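Local atomic coordinates of galactan 1,3-beta-galactosidase (Phanerochaete chrysosporium, PDB entry 7BYS), a protein that probably releases galactose from the ends of beta-1,3-galactan chains, as an arabinogalactan-degrading family 43 glycoside hydrolase that also carries a carbohydrate-binding module. Residues 34-39 with 81-86; 356-361 with 390-395. All blocks are in the same frame, centred on the assembly; numbering follows the deposited sequence.

Interaction 1 (34-39 with 81-86); sequences FGEDKS and ERPKVI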
loop_
_atom_site.group_PDB
_atom_site.type_symbol
_atom_site.label_atom_id
_atom_site.label_comp_id
_atom_site.label_asym_id
_atom_site.label_seq_id
_atom_site.Cartn_x
_atom_site.Cartn_y
_atom_site.Cartn_z
ATOM N N PHE A 34 -7.525 -10.163 2.750
ATOM C CA PHE A 34 -7.576 -10.848 1.471
ATOM C C PHE A 34 -6.749 -10.071 0.463
ATOM O O PHE A 34 -6.719 -8.843 0.490
ATOM C CB PHE A 34 -9.011 -10.903 0.944
ATOM C CG PHE A 34 -9.965 -11.589 1.864
ATOM C CD1 PHE A 34 -10.646 -10.882 2.838
ATOM C CD2 PHE A 34 -10.186 -12.946 1.750
ATOM C CE1 PHE A 34 -11.531 -11.521 3.699
ATOM C CE2 PHE A 34 -11.068 -13.589 2.614
ATOM C CZ PHE A 34 -11.734 -12.880 3.586
ATOM N N GLY A 35 -6.100 -10.783 -0.446
ATOM C CA GLY A 35 -5.350 -10.055 -1.449
ATOM C C GLY A 35 -4.914 -10.963 -2.570
ATOM O O GLY A 35 -5.191 -12.165 -2.577
ATOM N N GLU A 36 -4.226 -10.355 -3.533
ATOM C CA GLU A 36 -3.674 -11.087 -4.670
ATOM C C GLU A 36 -2.372 -11.772 -4.268
ATOM O O GLU A 36 -1.445 -11.124 -3.773
ATOM C CB GLU A 36 -3.390 -10.112 -5.813
ATOM C CG GLU A 36 -4.571 -9.238 -6.184
ATOM C CD GLU A 36 -4.143 -7.904 -6.764
ATOM O OE1 GLU A 36 -2.945 -7.734 -7.081
ATOM O OE2 GLU A 36 -4.984 -6.997 -6.878
ATOM N N ASP A 37 -2.283 -13.083 -4.514
ATOM C CA ASP A 37 -1.028 -13.810 -4.320
ATOM C C ASP A 37 -0.195 -13.629 -5.581
ATOM O O ASP A 37 -0.563 -14.108 -6.652
ATOM C CB ASP A 37 -1.326 -15.285 -4.062
ATOM C CG ASP A 37 -0.078 -16.106 -3.777
ATOM O OD1 ASP A 37 1.045 -15.649 -4.067
ATOM O OD2 ASP A 37 -0.220 -17.233 -3.260
ATOM N N LYS A 38 0.923 -12.923 -5.468
ATOM C CA LYS A 38 1.782 -12.685 -6.619
ATOM C C LYS A 38 3.147 -13.340 -6.433
ATOM O O LYS A 38 4.142 -12.863 -6.967
ATOM C CB LYS A 38 1.910 -11.189 -6.900
ATOM C CG LYS A 38 0.577 -10.548 -7.277
ATOM C CD LYS A 38 0.701 -9.051 -7.557
ATOM C CE LYS A 38 0.022 -8.668 -8.879
ATOM N NZ LYS A 38 -1.401 -9.133 -8.990
ATOM N N SER A 39 3.199 -14.459 -5.704
ATOM C CA SER A 39 4.483 -15.020 -5.289
ATOM C C SER A 39 5.329 -15.517 -6.451
ATOM O O SER A 39 6.535 -15.716 -6.272
ATOM C CB SER A 39 4.279 -16.146 -4.282
ATOM O OG SER A 39 3.462 -17.144 -4.846
ATOM N N GLU A 81 -8.157 -9.183 -9.417
ATOM C CA GLU A 81 -7.497 -8.091 -8.718
ATOM C C GLU A 81 -8.406 -7.477 -7.668
ATOM O O GLU A 81 -9.635 -7.488 -7.796
ATOM C CB GLU A 81 -7.021 -6.992 -9.683
ATOM C CG GLU A 81 -5.763 -7.415 -10.467
ATOM C CD GLU A 81 -5.337 -6.423 -11.532
ATOM O OE1 GLU A 81 -6.020 -5.403 -11.729
ATOM O OE2 GLU A 81 -4.305 -6.673 -12.189
ATOM N N ARG A 82 -7.771 -6.919 -6.643
ATOM C CA ARG A 82 -8.425 -6.100 -5.632
ATOM C C ARG A 82 -9.650 -6.771 -4.991
ATOM O O ARG A 82 -10.737 -6.210 -4.985
ATOM C CB ARG A 82 -8.771 -4.721 -6.181
ATOM C CG ARG A 82 -7.519 -3.933 -6.581
ATOM C CD ARG A 82 -7.840 -2.572 -7.198
ATOM N NE ARG A 82 -6.609 -1.893 -7.616
ATOM C CZ ARG A 82 -5.780 -1.247 -6.799
ATOM N NH1 ARG A 82 -6.044 -1.127 -5.504
ATOM N NH2 ARG A 82 -4.686 -0.685 -7.298
ATOM N N PRO A 83 -9.483 -7.978 -4.440
ATOM C CA PRO A 83 -10.615 -8.636 -3.783
ATOM C C PRO A 83 -11.105 -7.825 -2.588
ATOM O O PRO A 83 -10.339 -7.128 -1.923
ATOM C CB PRO A 83 -10.022 -9.971 -3.325
ATOM C CG PRO A 83 -8.561 -9.642 -3.073
ATOM C CD PRO A 83 -8.209 -8.679 -4.178
ATOM N N LYS A 84 -12.404 -7.929 -2.324
ATOM C CA LYS A 84 -13.058 -7.252 -1.208
ATOM C C LYS A 84 -14.116 -8.223 -0.703
ATOM O O LYS A 84 -14.732 -8.925 -1.507
ATOM C CB LYS A 84 -13.750 -5.949 -1.688
ATOM C CG LYS A 84 -12.825 -4.944 -2.397
ATOM C CD LYS A 84 -11.886 -4.233 -1.434
ATOM C CE LYS A 84 -10.783 -3.515 -2.211
ATOM N NZ LYS A 84 -9.568 -4.389 -2.445
ATOM N N VAL A 85 -14.300 -8.313 0.614
ATOM C CA VAL A 85 -15.258 -9.251 1.196
ATOM C C VAL A 85 -16.094 -8.534 2.246
ATOM O O VAL A 85 -15.553 -7.838 3.116
ATOM C CB VAL A 85 -14.569 -10.478 1.826
ATOM C CG1 VAL A 85 -15.620 -11.437 2.397
ATOM C CG2 VAL A 85 -13.703 -11.210 0.809
ATOM N N ILE A 86 -17.413 -8.695 2.149
ATOM C CA ILE A 86 -18.339 -8.201 3.161
ATOM C C ILE A 86 -19.287 -9.321 3.577
ATOM O O ILE A 86 -19.557 -10.252 2.812
ATOM C CB ILE A 86 -19.120 -6.947 2.705
ATOM C CG1 ILE A 86 -19.895 -7.218 1.419
ATOM C CG2 ILE A 86 -18.184 -5.742 2.549
ATOM C CD1 ILE A 86 -20.770 -6.046 1.002
HETATM O O HOH W 1 -2.490 -8.542 -11.487
#
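Val85 sets CG2 squarely over the centre of the Phe34 ring, 3.6 Å from the centroid, in a CH-pi contact at the seam between two blades of the five-bladed beta-propeller characteristic of family 43. Strands 30-36 and 79-88 belong to different sheets and run nearly antiparallel here (167°), but side chains rather than a backbone ladder join them. Next along, Pro83 brings its CG to the backbone, 3.6 Å from Gly35 CA; proline, with no N-H of its own, suits a strand position where the contact needs no backbone bond. Val48 of the neighbouring strand touches both Phe34 and Pro83 and adds to this apolar patch.

The polar end is built round Glu36. Its chain stretches out beyond CG and carries OE2 to Arg82 N, a 2.8 Å bond that is fairly straight (161°) and uses the anti lone pair of the carboxylate. The grip holds the backbone of Arg82, whose CB leaves it away from strand 30-36; the extended chain brings NH1 to the carbonyl oxygen of Asn243, at the galactose-binding site. Behind it, Lys38 NZ forms a salt bridge with Glu36 OE1 at 2.8 Å, steadying the carboxylate from above its plane. Glu81, another galactose-binding residue, is held by Tyr105 at OE2, and one water joins that same oxygen (2.7 Å from Glu81 OE2) to Lys38 NZ (2.8 Å).

Interaction 2 (356-361 with 390-395); sequences ALYFAN and NVVISV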
loop_
_atom_site.group_PDB
_atom_site.type_symbol
_atom_site.label_atom_id
_atom_site.label_comp_id
_atom_site.label_asym_id
_atom_site.label_seq_id
_atom_site.Cartn_x
_atom_site.Cartn_y
_atom_site.Cartn_z
ATOM N N ALA A 356 15.553 4.149 8.704
ATOM C CA ALA A 356 14.972 4.665 7.475
ATOM C C ALA A 356 16.037 5.414 6.686
ATOM O O ALA A 356 16.685 6.323 7.210
ATOM C CB ALA A 356 13.802 5.598 7.783
ATOM N N LEU A 357 16.203 5.039 5.427
ATOM C CA LEU A 357 17.154 5.686 4.530
ATOM C C LEU A 357 16.384 6.656 3.639
ATOM O O LEU A 357 15.533 6.231 2.849
ATOM C CB LEU A 357 17.896 4.651 3.684
ATOM C CG LEU A 357 18.456 3.410 4.381
ATOM C CD1 LEU A 357 19.181 2.519 3.371
ATOM C CD2 LEU A 357 19.363 3.792 5.530
ATOM N N TYR A 358 16.662 7.952 3.792
ATOM C CA TYR A 358 16.032 8.992 2.983
ATOM C C TYR A 358 16.943 9.302 1.802
ATOM O O TYR A 358 18.105 9.683 1.986
ATOM C CB TYR A 358 15.783 10.245 3.817
ATOM C CG TYR A 358 14.614 10.111 4.755
ATOM C CD1 TYR A 358 14.676 9.284 5.877
ATOM C CD2 TYR A 358 13.442 10.816 4.518
ATOM C CE1 TYR A 358 13.574 9.148 6.724
ATOM C CE2 TYR A 358 12.351 10.693 5.361
ATOM C CZ TYR A 358 12.428 9.855 6.447
ATOM O OH TYR A 358 11.324 9.753 7.267
ATOM N N PHE A 359 16.428 9.134 0.591
ATOM C CA PHE A 359 17.254 9.232 -0.603
ATOM C C PHE A 359 16.432 9.855 -1.727
ATOM O O PHE A 359 15.198 9.887 -1.679
ATOM C CB PHE A 359 17.729 7.835 -1.040
ATOM C CG PHE A 359 16.598 6.961 -1.498
ATOM C CD1 PHE A 359 16.199 6.967 -2.825
ATOM C CD2 PHE A 359 15.878 6.205 -0.579
ATOM C CE1 PHE A 359 15.129 6.203 -3.240
ATOM C CE2 PHE A 359 14.807 5.434 -0.987
ATOM C CZ PHE A 359 14.430 5.437 -2.320
ATOM N N ALA A 360 17.123 10.334 -2.755
ATOM C CA ALA A 360 16.492 10.759 -3.995
ATOM C C ALA A 360 17.055 9.917 -5.127
ATOM O O ALA A 360 18.266 9.689 -5.195
ATOM C CB ALA A 360 16.760 12.246 -4.266
ATOM N N ASN A 361 16.184 9.440 -6.006
ATOM C CA ASN A 361 16.607 8.640 -7.156
ATOM C C ASN A 361 15.821 9.155 -8.355
ATOM O O ASN A 361 14.654 8.792 -8.538
ATOM C CB ASN A 361 16.344 7.160 -6.909
ATOM C CG ASN A 361 16.589 6.301 -8.138
ATOM O OD1 ASN A 361 17.163 6.750 -9.135
ATOM N ND2 ASN A 361 16.155 5.053 -8.072
ATOM N N ASN A 390 15.277 15.710 -7.065
ATOM C CA ASN A 390 15.031 16.595 -5.934
ATOM C C ASN A 390 13.855 16.137 -5.075
ATOM O O ASN A 390 13.333 16.925 -4.291
ATOM C CB ASN A 390 14.814 18.028 -6.431
ATOM C CG ASN A 390 15.043 19.073 -5.353
ATOM O OD1 ASN A 390 15.928 18.936 -4.511
ATOM N ND2 ASN A 390 14.239 20.134 -5.385
ATOM N N VAL A 391 13.437 14.880 -5.202
ATOM C CA VAL A 391 12.313 14.334 -4.443
ATOM C C VAL A 391 12.848 13.198 -3.584
ATOM O O VAL A 391 13.402 12.227 -4.112
ATOM C CB VAL A 391 11.210 13.815 -5.378
ATOM C CG1 VAL A 391 10.050 13.258 -4.565
ATOM C CG2 VAL A 391 10.750 14.919 -6.329
ATOM N N VAL A 392 12.640 13.292 -2.275
ATOM C CA VAL A 392 13.168 12.328 -1.313
ATOM C C VAL A 392 12.024 11.452 -0.812
ATOM O O VAL A 392 10.942 11.957 -0.473
ATOM C CB VAL A 392 13.880 13.048 -0.155
ATOM C CG1 VAL A 392 14.210 12.070 0.992
ATOM C CG2 VAL A 392 15.136 13.727 -0.688
ATOM N N ILE A 393 12.246 10.137 -0.804
ATOM C CA ILE A 393 11.410 9.196 -0.075
ATOM C C ILE A 393 12.318 8.353 0.808
ATOM O O ILE A 393 13.537 8.476 0.753
ATOM C CB ILE A 393 10.534 8.324 -0.998
ATOM C CG1 ILE A 393 11.405 7.449 -1.903
ATOM C CG2 ILE A 393 9.542 9.191 -1.809
ATOM C CD1 ILE A 393 10.634 6.386 -2.694
ATOM N N SER A 394 11.727 7.485 1.624
ATOM C CA SER A 394 12.527 6.650 2.511
ATOM C C SER A 394 12.179 5.180 2.349
ATOM O O SER A 394 11.036 4.824 2.053
ATOM C CB SER A 394 12.386 7.079 3.979
ATOM O OG SER A 394 11.080 6.775 4.457
ATOM N N VAL A 395 13.184 4.333 2.569
ATOM C CA VAL A 395 12.982 2.888 2.647
ATOM C C VAL A 395 13.661 2.358 3.903
ATOM O O VAL A 395 14.687 2.910 4.328
ATOM C CB VAL A 395 13.502 2.150 1.400
ATOM C CG1 VAL A 395 12.685 2.509 0.168
ATOM C CG2 VAL A 395 14.992 2.423 1.180
#
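In the beta-sandwich of the carbohydrate-binding module, strand 352-360 pairs with the outermost strand of its sheet, 392-402, in an antiparallel ladder. Leu357 with Val395 and Phe359 with Ile393 are the hydrogen-bonded pairs. Leu357 N meets Val395 O at 2.8 Å in an almost straight bond (176°), and Val395 N returns to Leu357 O at 3.0 Å; Phe359 and Ile393 exchange a similar pair of bonds.

Alternation of side chains gives the ladder two different faces. Leu357, Phe359, Ile393 and Val395 stand on the face turned to the second sheet of the sandwich, where Leu357 and Val395 touch Val381. Phe359 CG sits between its own backbone N and carbonyl carbon (chi1 66°), and the ring lies alongside Ile393, pointing the same way, with CZ 3.7 Å from Ile393 CG1. The Val395 side chain instead crosses that of Phe359 at about a right angle, with CG2 3.7 Å from Phe359 CE2. Large apolar groups suit this buried layer.

On the other face Tyr358 folds its ring over Ser394, whose CB makes a CH-pi contact 3.5 Å from the ring centroid, nearly on the normal. The small serine lets the ring lie close, and Val392 CG1 comes up at the ring edge, 3.8 Å from Tyr358 CD2. Tyr358 OH and Ser394 OG are each hydrogen-bonded to Asp288, one to each carboxylate oxygen, so a residue between strands 283-284 and 290-293 ties down the polar ends of both residues. Lys423 of the adjacent strand adds a cation-pi contact to the tyrosine. An apolar inner face backed by a mixed outer one is typical of a sheet in a jelly-roll beta-sandwich such as that of the CBM35 family.

In the fold
Interaction 1 lies in the catalytic propeller and interaction 2 in the carbohydrate-binding module, on opposite sides of the chain's centre; their centres are 29 Å apart and their nearest atoms about 17 Å, so they do not touch. Interaction 1 is part of a galactose-binding site, and interaction 2 lies beside one. Segment 81-86 itself supplies two galactose-binding residues, with the Arg82 side chain about 3 Å from that of Gln242 and about 4 Å from that of Asp137, two further members of the site, which is empty in this apo structure. In interaction 2 the approach is indirect: Asn361 lies about 4 Å, side chain to side chain, from galactose-binding Arg367, and Val392 about 4 Å from calcium-binding Asp422.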